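Putative cytochrome C (Sinorhizobium meliloti, PDB 4PWA) probably carries electrons between redox partners as a small c-type cytochrome, using a covalently attached heme c. Local coordinates at residues 11-14 and 20-23; 27-32 and 76-81; 14-19 and 69-74. All blocks are in the same frame, centred on the assembly; numbering follows the deposited sequence. Where two conformers were deposited one is given.

Interaction 1: residues 11-14 and 20-23. With HEC (heme c), chain E.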
loop_
_atom_site.group_PDB
_atom_site.type_symbol
_atom_site.label_atom_id
_atom_site.label_comp_id
_atom_site.label_asym_id
_atom_site.label_seq_id
_atom_site.Cartn_x
_atom_site.Cartn_y
_atom_site.Cartn_z
ATOM N N GLU A 11 14.817 15.024 -1.809
ATOM C CA GLU A 11 14.600 15.126 -0.357
ATOM C C GLU A 11 13.255 15.803 -0.029
ATOM O O GLU A 11 12.612 15.463 0.952
ATOM C CB GLU A 11 15.755 15.860 0.316
ATOM C CG GLU A 11 15.654 15.933 1.835
ATOM C CD GLU A 11 16.854 16.604 2.472
ATOM O OE1 GLU A 11 17.968 16.033 2.401
ATOM O OE2 GLU A 11 16.685 17.697 3.044
ATOM N N ILE A 12 12.839 16.758 -0.854
ATOM C CA ILE A 12 11.566 17.428 -0.638
ATOM C C ILE A 12 10.465 16.421 -0.900
ATOM O O ILE A 12 9.511 16.313 -0.123
ATOM C CB ILE A 12 11.416 18.685 -1.549
ATOM C CG1 ILE A 12 12.402 19.775 -1.110
ATOM C CG2 ILE A 12 9.998 19.235 -1.519
ATOM C CD1 ILE A 12 12.654 20.851 -2.149
ATOM N N PHE A 13 10.625 15.672 -1.991
ATOM C CA PHE A 13 9.640 14.672 -2.419
ATOM C C PHE A 13 9.462 13.559 -1.401
ATOM O O PHE A 13 8.357 13.073 -1.200
ATOM C CB PHE A 13 10.059 14.070 -3.758
ATOM C CG PHE A 13 8.988 13.262 -4.414
ATOM C CD1 PHE A 13 8.851 11.912 -4.139
ATOM C CD2 PHE A 13 8.106 13.850 -5.292
ATOM C CE1 PHE A 13 7.867 11.171 -4.729
ATOM C CE2 PHE A 13 7.113 13.102 -5.896
ATOM C CZ PHE A 13 7.001 11.764 -5.618
ATOM N N LEU A 14 10.557 13.171 -0.757
ATOM C CA LEU A 14 10.554 12.079 0.219
ATOM C C LEU A 14 10.383 12.468 1.697
ATOM O O LEU A 14 9.747 11.729 2.440
ATOM C CB LEU A 14 11.847 11.268 0.081
ATOM C CG LEU A 14 11.898 10.360 -1.152
ATOM C CD1 LEU A 14 13.308 9.899 -1.386
ATOM C CD2 LEU A 14 10.937 9.157 -0.974
ATOM N N GLN A 20 4.105 13.858 2.823
ATOM C CA GLN A 20 5.167 13.616 1.828
ATOM C C GLN A 20 4.600 13.189 0.458
ATOM O O GLN A 20 3.670 12.403 0.391
ATOM C CB GLN A 20 6.166 12.593 2.365
ATOM C CG GLN A 20 7.043 13.179 3.459
ATOM C CD GLN A 20 7.169 12.325 4.697
ATOM O OE1 GLN A 20 6.812 11.151 4.703
ATOM N NE2 GLN A 20 7.696 12.917 5.759
ATOM N N CYS A 21 5.149 13.750 -0.622
ATOM C CA CYS A 21 4.702 13.407 -1.976
ATOM C C CYS A 21 4.764 11.912 -2.198
ATOM O O CYS A 21 3.851 11.344 -2.791
ATOM C CB CYS A 21 5.573 14.062 -3.052
ATOM S SG CYS A 21 5.972 15.773 -2.806
ATOM N N ALA A 22 5.848 11.293 -1.714
ATOM C CA ALA A 22 6.094 9.849 -1.865
ATOM C C ALA A 22 5.011 8.974 -1.253
ATOM O O ALA A 22 4.830 7.840 -1.688
ATOM C CB ALA A 22 7.467 9.453 -1.275
ATOM N N LEU A 23 4.321 9.474 -0.233
ATOM C CA LEU A 23 3.238 8.707 0.397
ATOM C C LEU A 23 1.994 8.638 -0.491
ATOM O O LEU A 23 1.243 7.672 -0.423
ATOM C CB LEU A 23 2.868 9.284 1.776
ATOM C CG LEU A 23 3.911 9.186 2.901
ATOM C CD1 LEU A 23 3.401 9.805 4.226
ATOM C CD2 LEU A 23 4.323 7.759 3.129
HETATM FE FE HEC E . -0.084 15.211 -5.705
HETATM C CHA HEC E . -2.145 15.400 -8.411
HETATM C CHB HEC E . 2.534 16.236 -7.555
HETATM C CHC HEC E . 1.753 15.503 -2.860
HETATM C CHD HEC E . -2.419 13.458 -3.978
HETATM N NA HEC E . 0.140 15.765 -7.601
HETATM C C1A HEC E . -0.819 15.703 -8.589
HETATM C C2A HEC E . -0.198 16.051 -9.852
HETATM C C3A HEC E . 1.094 16.269 -9.631
HETATM C C4A HEC E . 1.334 16.079 -8.207
HETATM C CMA HEC E . 2.131 16.645 -10.700
HETATM C CAA HEC E . -0.926 16.129 -11.210
HETATM C CBA HEC E . -1.707 17.434 -11.230
HETATM C CGA HEC E . -2.343 17.675 -12.577
HETATM O O1A HEC E . -2.091 18.763 -13.154
HETATM O O2A HEC E . -3.099 16.796 -13.083
HETATM N NB HEC E . 1.766 15.761 -5.297
HETATM C C1B HEC E . 2.697 16.224 -6.195
HETATM C C2B HEC E . 3.823 16.745 -5.453
HETATM C C3B HEC E . 3.620 16.499 -4.169
HETATM C C4B HEC E . 2.313 15.911 -4.038
HETATM C CMB HEC E . 5.141 17.288 -6.045
HETATM C CAB HEC E . 4.566 16.856 -3.002
HETATM C CBB HEC E . 4.683 18.374 -2.790
HETATM N NC HEC E . -0.281 14.556 -3.797
HETATM C C1C HEC E . 0.559 14.832 -2.744
HETATM C C2C HEC E . -0.126 14.585 -1.491
HETATM C C3C HEC E . -1.179 13.806 -1.802
HETATM C C4C HEC E . -1.350 13.908 -3.255
HETATM C CMC HEC E . 0.680 14.506 -0.183
HETATM C CAC HEC E . -2.202 13.062 -0.887
HETATM C CBC HEC E . -2.372 13.333 0.623
HETATM N ND HEC E . -1.972 14.538 -6.136
HETATM C C1D HEC E . -2.768 13.833 -5.248
HETATM C C2D HEC E . -4.047 13.539 -5.848
HETATM C C3D HEC E . -3.979 14.144 -7.240
HETATM C C4D HEC E . -2.653 14.729 -7.331
HETATM C CMD HEC E . -5.218 12.764 -5.216
HETATM C CAD HEC E . -5.087 14.112 -8.318
HETATM C CBD HEC E . -5.702 15.493 -8.444
HETATM C CGD HEC E . -6.943 15.419 -9.298
HETATM O O1D HEC E . -6.796 15.373 -10.549
HETATM O O2D HEC E . -8.072 15.429 -8.721
#

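Interaction 2: residues 27-32 and 76-81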
loop_
_atom_site.group_PDB
_atom_site.type_symbol
_atom_site.label_atom_id
_atom_site.label_comp_id
_atom_site.label_asym_id
_atom_site.label_seq_id
_atom_site.Cartn_x
_atom_site.Cartn_y
_atom_site.Cartn_z
ATOM N N LEU A 27 6.824 7.314 -7.931
ATOM C CA LEU A 27 7.919 7.901 -8.676
ATOM C C LEU A 27 9.172 7.053 -8.473
ATOM O O LEU A 27 9.776 7.065 -7.412
ATOM C CB LEU A 27 8.162 9.347 -8.215
ATOM C CG LEU A 27 9.191 10.139 -9.027
ATOM C CD1 LEU A 27 8.595 10.525 -10.375
ATOM C CD2 LEU A 27 9.691 11.361 -8.252
ATOM N N ALA A 28 9.564 6.330 -9.512
ATOM C CA ALA A 28 10.635 5.351 -9.433
ATOM C C ALA A 28 11.956 5.918 -8.914
ATOM O O ALA A 28 12.594 5.306 -8.075
ATOM C CB ALA A 28 10.833 4.682 -10.798
ATOM N N ASP A 29 12.355 7.097 -9.372
ATOM C CA ASP A 29 13.659 7.647 -8.995
ATOM C C ASP A 29 13.772 7.748 -7.480
ATOM O O ASP A 29 14.829 7.508 -6.918
ATOM C CB ASP A 29 13.891 9.004 -9.645
ATOM C CG ASP A 29 15.228 9.623 -9.261
ATOM O OD1 ASP A 29 15.313 10.259 -8.181
ATOM O OD2 ASP A 29 16.198 9.507 -10.043
ATOM N N ALA A 30 12.665 8.098 -6.835
ATOM C CA ALA A 30 12.600 8.200 -5.386
ATOM C C ALA A 30 12.245 6.875 -4.707
ATOM O O ALA A 30 12.174 6.830 -3.491
ATOM C CB ALA A 30 11.578 9.289 -4.985
ATOM N N GLU A 31 12.050 5.799 -5.470
ATOM C CA GLU A 31 11.582 4.516 -4.919
ATOM C C GLU A 31 10.271 4.726 -4.146
ATOM O O GLU A 31 10.071 4.162 -3.070
ATOM C CB GLU A 31 12.629 3.868 -4.015
ATOM C CG GLU A 31 14.013 3.732 -4.637
ATOM C CD GLU A 31 15.110 3.448 -3.616
ATOM O OE1 GLU A 31 14.929 3.746 -2.410
ATOM O OE2 GLU A 31 16.168 2.915 -4.019
ATOM N N ALA A 32 9.396 5.540 -4.722
ATOM C CA ALA A 32 8.129 5.918 -4.115
ATOM C C ALA A 32 7.006 5.178 -4.842
ATOM O O ALA A 32 6.988 5.129 -6.080
ATOM C CB ALA A 32 7.929 7.410 -4.227
ATOM N N ALA A 76 9.561 20.711 -8.360
ATOM C CA ALA A 76 8.975 20.764 -9.713
ATOM C C ALA A 76 10.017 20.382 -10.765
ATOM O O ALA A 76 9.755 19.539 -11.624
ATOM C CB ALA A 76 8.394 22.138 -10.010
ATOM N N LEU A 77 11.191 21.003 -10.691
ATOM C CA LEU A 77 12.318 20.642 -11.555
ATOM C C LEU A 77 12.659 19.147 -11.469
ATOM O O LEU A 77 12.864 18.490 -12.497
ATOM C CB LEU A 77 13.561 21.471 -11.199
ATOM C CG LEU A 77 14.834 21.150 -11.989
ATOM C CD1 LEU A 77 14.590 21.281 -13.508
ATOM C CD2 LEU A 77 16.017 22.036 -11.540
ATOM N N TYR A 78 12.711 18.622 -10.244
ATOM C CA TYR A 78 13.101 17.238 -9.990
ATOM C C TYR A 78 12.134 16.275 -10.650
ATOM O O TYR A 78 12.522 15.462 -11.481
ATOM C CB TYR A 78 13.176 16.976 -8.470
ATOM C CG TYR A 78 13.231 15.511 -8.071
ATOM C CD1 TYR A 78 14.358 14.738 -8.335
ATOM C CD2 TYR A 78 12.159 14.903 -7.429
ATOM C CE1 TYR A 78 14.415 13.405 -7.983
ATOM C CE2 TYR A 78 12.201 13.560 -7.066
ATOM C CZ TYR A 78 13.324 12.821 -7.352
ATOM O OH TYR A 78 13.361 11.503 -7.020
ATOM N N VAL A 79 10.868 16.369 -10.260
ATOM C CA VAL A 79 9.842 15.501 -10.796
ATOM C C VAL A 79 9.832 15.509 -12.334
ATOM O O VAL A 79 9.807 14.458 -12.973
ATOM C CB VAL A 79 8.465 15.913 -10.295
ATOM C CG1 VAL A 79 7.369 15.080 -11.003
ATOM C CG2 VAL A 79 8.381 15.774 -8.758
ATOM N N SER A 80 9.876 16.698 -12.922
ATOM C CA SER A 80 9.764 16.821 -14.359
ATOM C C SER A 80 10.978 16.260 -15.091
ATOM O O SER A 80 10.874 15.890 -16.264
ATOM C CB SER A 80 9.537 18.273 -14.750
ATOM O OG SER A 80 10.508 19.092 -14.135
ATOM N N THR A 81 12.115 16.193 -14.411
ATOM C CA THR A 81 13.332 15.644 -15.006
ATOM C C THR A 81 13.411 14.129 -14.885
ATOM O O THR A 81 13.839 13.461 -15.823
ATOM C CB THR A 81 14.588 16.217 -14.330
ATOM O OG1 THR A 81 14.508 17.638 -14.314
ATOM C CG2 THR A 81 15.842 15.782 -15.061
#

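Interaction 3: residues 14-19 and 69-74. With HEC (heme c), chain E.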
loop_
_atom_site.group_PDB
_atom_site.type_symbol
_atom_site.label_atom_id
_atom_site.label_comp_id
_atom_site.label_asym_id
_atom_site.label_seq_id
_atom_site.Cartn_x
_atom_site.Cartn_y
_atom_site.Cartn_z
ATOM N N LEU A 14 10.557 13.171 -0.757
ATOM C CA LEU A 14 10.554 12.079 0.219
ATOM C C LEU A 14 10.383 12.468 1.697
ATOM O O LEU A 14 9.747 11.729 2.440
ATOM C CB LEU A 14 11.847 11.268 0.081
ATOM C CG LEU A 14 11.898 10.360 -1.152
ATOM C CD1 LEU A 14 13.308 9.899 -1.386
ATOM C CD2 LEU A 14 10.937 9.157 -0.974
ATOM N N GLU A 15 10.924 13.617 2.116
ATOM C CA GLU A 15 11.043 13.936 3.543
ATOM C C GLU A 15 10.409 15.263 3.944
ATOM O O GLU A 15 9.616 15.310 4.861
ATOM C CB GLU A 15 12.516 13.922 3.957
ATOM C CG GLU A 15 13.143 12.537 3.928
ATOM C CD GLU A 15 12.605 11.636 5.024
ATOM O OE1 GLU A 15 13.117 11.708 6.162
ATOM O OE2 GLU A 15 11.668 10.855 4.747
ATOM N N ARG A 16 10.739 16.338 3.250
ATOM C CA ARG A 16 10.308 17.684 3.698
ATOM C C ARG A 16 8.826 18.014 3.500
ATOM O O ARG A 16 8.235 18.723 4.320
ATOM C CB ARG A 16 11.126 18.763 3.001
ATOM C CG ARG A 16 12.622 18.590 3.122
ATOM C CD ARG A 16 13.294 19.871 2.673
ATOM N NE ARG A 16 14.733 19.775 2.673
ATOM C CZ ARG A 16 15.548 20.760 2.319
ATOM N NH1 ARG A 16 15.055 21.926 1.921
ATOM N NH2 ARG A 16 16.861 20.575 2.362
ATOM N N SER A 17 8.235 17.529 2.411
ATOM C CA SER A 17 6.835 17.816 2.108
ATOM C C SER A 17 5.900 17.268 3.170
ATOM O O SER A 17 6.171 16.238 3.760
ATOM C CB SER A 17 6.453 17.243 0.741
ATOM O OG SER A 17 6.920 15.915 0.584
ATOM N N GLU A 18 4.801 17.967 3.409
ATOM C CA GLU A 18 3.820 17.552 4.411
ATOM C C GLU A 18 2.410 17.640 3.805
ATOM O O GLU A 18 1.970 18.737 3.434
ATOM C CB GLU A 18 3.914 18.444 5.657
ATOM C CG GLU A 18 5.108 18.097 6.558
ATOM C CD GLU A 18 5.181 18.912 7.844
ATOM O OE1 GLU A 18 4.125 19.387 8.333
ATOM O OE2 GLU A 18 6.310 19.073 8.371
ATOM N N PRO A 19 1.734 16.487 3.633
ATOM C CA PRO A 19 2.259 15.128 3.786
ATOM C C PRO A 19 3.290 14.894 2.700
ATOM O O PRO A 19 3.351 15.670 1.758
ATOM C CB PRO A 19 1.023 14.241 3.576
ATOM C CG PRO A 19 -0.150 15.163 3.715
ATOM C CD PRO A 19 0.321 16.478 3.229
ATOM N N ASP A 69 9.046 28.979 -1.692
ATOM C CA ASP A 69 8.847 29.024 -3.124
ATOM C C ASP A 69 9.981 28.318 -3.876
ATOM O O ASP A 69 9.710 27.579 -4.829
ATOM C CB ASP A 69 8.629 30.467 -3.597
ATOM C CG ASP A 69 7.264 31.033 -3.150
ATOM O OD1 ASP A 69 6.438 30.269 -2.596
ATOM O OD2 ASP A 69 7.013 32.245 -3.350
ATOM N N GLU A 70 11.226 28.503 -3.426
ATOM C CA GLU A 70 12.379 27.849 -4.066
ATOM C C GLU A 70 12.353 26.326 -3.900
ATOM O O GLU A 70 12.825 25.603 -4.764
ATOM C CB GLU A 70 13.709 28.407 -3.539
ATOM C CG GLU A 70 14.812 28.509 -4.623
ATOM C CD GLU A 70 15.545 27.179 -4.904
ATOM O OE1 GLU A 70 16.498 26.877 -4.134
ATOM O OE2 GLU A 70 15.195 26.465 -5.897
ATOM N N GLU A 71 11.810 25.844 -2.787
ATOM C CA GLU A 71 11.645 24.409 -2.585
ATOM C C GLU A 71 10.596 23.846 -3.532
ATOM O O GLU A 71 10.742 22.731 -4.036
ATOM C CB GLU A 71 11.227 24.095 -1.147
ATOM C CG GLU A 71 12.350 24.165 -0.133
ATOM C CD GLU A 71 11.868 23.891 1.268
ATOM O OE1 GLU A 71 10.924 24.581 1.705
ATOM O OE2 GLU A 71 12.419 22.981 1.931
ATOM N N ILE A 72 9.520 24.600 -3.743
ATOM C CA ILE A 72 8.494 24.193 -4.685
ATOM C C ILE A 72 9.091 24.111 -6.104
ATOM O O ILE A 72 8.797 23.178 -6.851
ATOM C CB ILE A 72 7.273 25.144 -4.634
ATOM C CG1 ILE A 72 6.546 24.977 -3.287
ATOM C CG2 ILE A 72 6.333 24.888 -5.819
ATOM C CD1 ILE A 72 5.441 25.986 -3.024
ATOM N N GLU A 73 9.937 25.073 -6.464
ATOM C CA GLU A 73 10.592 25.041 -7.774
ATOM C C GLU A 73 11.486 23.825 -7.894
ATOM O O GLU A 73 11.567 23.225 -8.958
ATOM C CB GLU A 73 11.451 26.283 -8.010
ATOM C CG GLU A 73 10.688 27.523 -8.365
ATOM C CD GLU A 73 11.607 28.726 -8.552
ATOM O OE1 GLU A 73 12.652 28.583 -9.242
ATOM O OE2 GLU A 73 11.295 29.815 -8.008
ATOM N N ALA A 74 12.161 23.473 -6.799
ATOM C CA ALA A 74 13.169 22.413 -6.831
ATOM C C ALA A 74 12.504 21.039 -6.996
ATOM O O ALA A 74 12.941 20.228 -7.819
ATOM C CB ALA A 74 14.047 22.474 -5.594
HETATM FE FE HEC E . -0.084 15.211 -5.705
HETATM C CHA HEC E . -2.145 15.400 -8.411
HETATM C CHB HEC E . 2.534 16.236 -7.555
HETATM C CHC HEC E . 1.753 15.503 -2.860
HETATM C CHD HEC E . -2.419 13.458 -3.978
HETATM N NA HEC E . 0.140 15.765 -7.601
HETATM C C1A HEC E . -0.819 15.703 -8.589
HETATM C C2A HEC E . -0.198 16.051 -9.852
HETATM C C3A HEC E . 1.094 16.269 -9.631
HETATM C C4A HEC E . 1.334 16.079 -8.207
HETATM C CMA HEC E . 2.131 16.645 -10.700
HETATM C CAA HEC E . -0.926 16.129 -11.210
HETATM C CBA HEC E . -1.707 17.434 -11.230
HETATM C CGA HEC E . -2.343 17.675 -12.577
HETATM O O1A HEC E . -2.091 18.763 -13.154
HETATM O O2A HEC E . -3.099 16.796 -13.083
HETATM N NB HEC E . 1.766 15.761 -5.297
HETATM C C1B HEC E . 2.697 16.224 -6.195
HETATM C C2B HEC E . 3.823 16.745 -5.453
HETATM C C3B HEC E . 3.620 16.499 -4.169
HETATM C C4B HEC E . 2.313 15.911 -4.038
HETATM C CMB HEC E . 5.141 17.288 -6.045
HETATM C CAB HEC E . 4.566 16.856 -3.002
HETATM C CBB HEC E . 4.683 18.374 -2.790
HETATM N NC HEC E . -0.281 14.556 -3.797
HETATM C C1C HEC E . 0.559 14.832 -2.744
HETATM C C2C HEC E . -0.126 14.585 -1.491
HETATM C C3C HEC E . -1.179 13.806 -1.802
HETATM C C4C HEC E . -1.350 13.908 -3.255
HETATM C CMC HEC E . 0.680 14.506 -0.183
HETATM C CAC HEC E . -2.202 13.062 -0.887
HETATM C CBC HEC E . -2.372 13.333 0.623
HETATM N ND HEC E . -1.972 14.538 -6.136
HETATM C C1D HEC E . -2.768 13.833 -5.248
HETATM C C2D HEC E . -4.047 13.539 -5.848
HETATM C C3D HEC E . -3.979 14.144 -7.240
HETATM C C4D HEC E . -2.653 14.729 -7.331
HETATM C CMD HEC E . -5.218 12.764 -5.216
HETATM C CAD HEC E . -5.087 14.112 -8.318
HETATM C CBD HEC E . -5.702 15.493 -8.444
HETATM C CGD HEC E . -6.943 15.419 -9.298
HETATM O O1D HEC E . -6.796 15.373 -10.549
HETATM O O2D HEC E . -8.072 15.429 -8.721
#

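Interaction 1: residues 11-14 and 20-23
F13 and C21 meet where the N-terminal helix of a class I cytochrome c fold passes the start of the CXXCH heme-binding motif, in which C21 and C24 attach the heme and H25 is an axial ligand of its iron. One backbone hydrogen bond joins the two segments: A22 N gives its hydrogen to F13 O over 3.1 Å, at 151° and tilted somewhat from the carbonyl plane. It ties the short helix 21-24 to the last turns of helix 4-16, where the coil widens into a pi-type turn.

The aromatic contact lies beside it. F13 holds CG anti to its backbone N (chi1 -168°), which swings the ring to C21; C21 CB rests over one face, 3.5 Å from the ring centroid in a CH-pi contact. C21 SG comes in more obliquely, a sulfur-aromatic approach at 4.4 Å from that centroid. The same ring packs on H25, so it backs both the thioether and the axial histidine.

Apolar packing adds to this: A22 CB sits 3.9 Å from F13 CE1 and is pressed closely by L14 CD2. Q20 CG lies against the carbonyl oxygen L14 O at 3.2 Å. Beyond the ring, the cysteine sulfur carries the covalent link to the heme: C21 SG is bonded to HEC CAB at 1.8 Å.

Interaction 2: residues 27-32 and 76-81
The turn between the two short antiparallel strands just after the heme-binding motif, a tight loop with a G1 beta bulge that sets E31 and A32 opposite L27, is fastened here to the C-terminal helix 69-82. Y78 reaches out from that helix and makes the contact almost by itself. With CG anti to the backbone N (chi1 166°), its ring extends from the helix and brings the hydroxyl to the loop.

There Y78 OH donates a short hydrogen bond to D29 OD1, 2.6 Å away. The carboxylate oxygen lies at the ring edge, near the ring plane, and is approached on its anti side, 24° out of the carboxylate plane; the two flat groups stand 72° apart. D29 CG is itself anti to the backbone N, which carries the carboxylate toward the helix.

Beside the polar pair, L27 supplies the apolar half of the contact. Its CD2 comes to 3.5 Å from Y78 CE2, the two side chains running antiparallel where they touch. A30 CB, 3.5 Å from Y78 OH, packs against the phenol end.

D29 OD1 has a second partner, R10 of helix 4-16, in a salt bridge, and R10 also packs on Y78. A phenylalanine here would probably leave D29 OD1 with R10 but without its hydroxyl donor, loosening the tie between loop and helix. All four touching residues are buried, so the carboxylate is held inside the protein by a neutral phenol and a charged guanidinium; that pairing probably favours its ionised form and offsets the cost of burying it.

Interaction 3: residues 14-19 and 69-74
R16 and E71 face each other from the C-terminal end of helix 4-16 and the first turns of helix 69-82, with their CA atoms 9.3 Å apart, so the backbones stand well separated and two long side chains bridge the gap.

Their meeting is a single salt bridge. R16 NH1 donates to E71 OE2 over 2.8 Å with an N-H...O angle of 159°. The acceptor lies at the edge of the guanidinium and almost in its plane, but the bond reaches the carboxylate on the anti side of OE2 and 21° out of the carboxylate plane. The two groups are therefore turned against each other, their planes 56° apart, and the two side chains cross at about a right angle. R16 runs extended from CG to NE, which carries the guanidinium out to the glutamate; R16 CD also lies 3.3 Å from E71 OE2.

Each charged group has further company. R16 NE makes a second salt bridge with E11, five residues earlier on the same helix, setting the guanidinium between two carboxylates, while E71 OE1 accepts from the backbone N of T68 just ahead of its helix. That second bond helps fix the rotation of the carboxylate.

Past R16 the chain leaves the helix and leads to P19, whose O comes within 3.5 Å of HEC CMC. The salt bridge thus spans, at the surface, the packing of N- and C-terminal helices that is characteristic of class I cytochromes c.

In the fold
From the N terminus, helix 4-16 enters two contacts. Interaction 1 closes the short connection 15-19, folding the start of the heme-binding motif back onto the helix it has just left. Interaction 2 opens afterwards and spans helices 40-43 and 47-56 before ending on helix 69-82. Interaction 3 begins at the end of helix 4-16, sharing L14 with interaction 1, and closes a loop of about 50 residues onto the start of helix 69-82, so interactions 2 and 3 cross. The F13 ring packs on L27 and A32, and I12 on E71 and A74. Interaction 1 thus ties helix 4-16 to the heme-attachment segment, interaction 2 the following loop to helix 69-82, and interaction 3 both helices together.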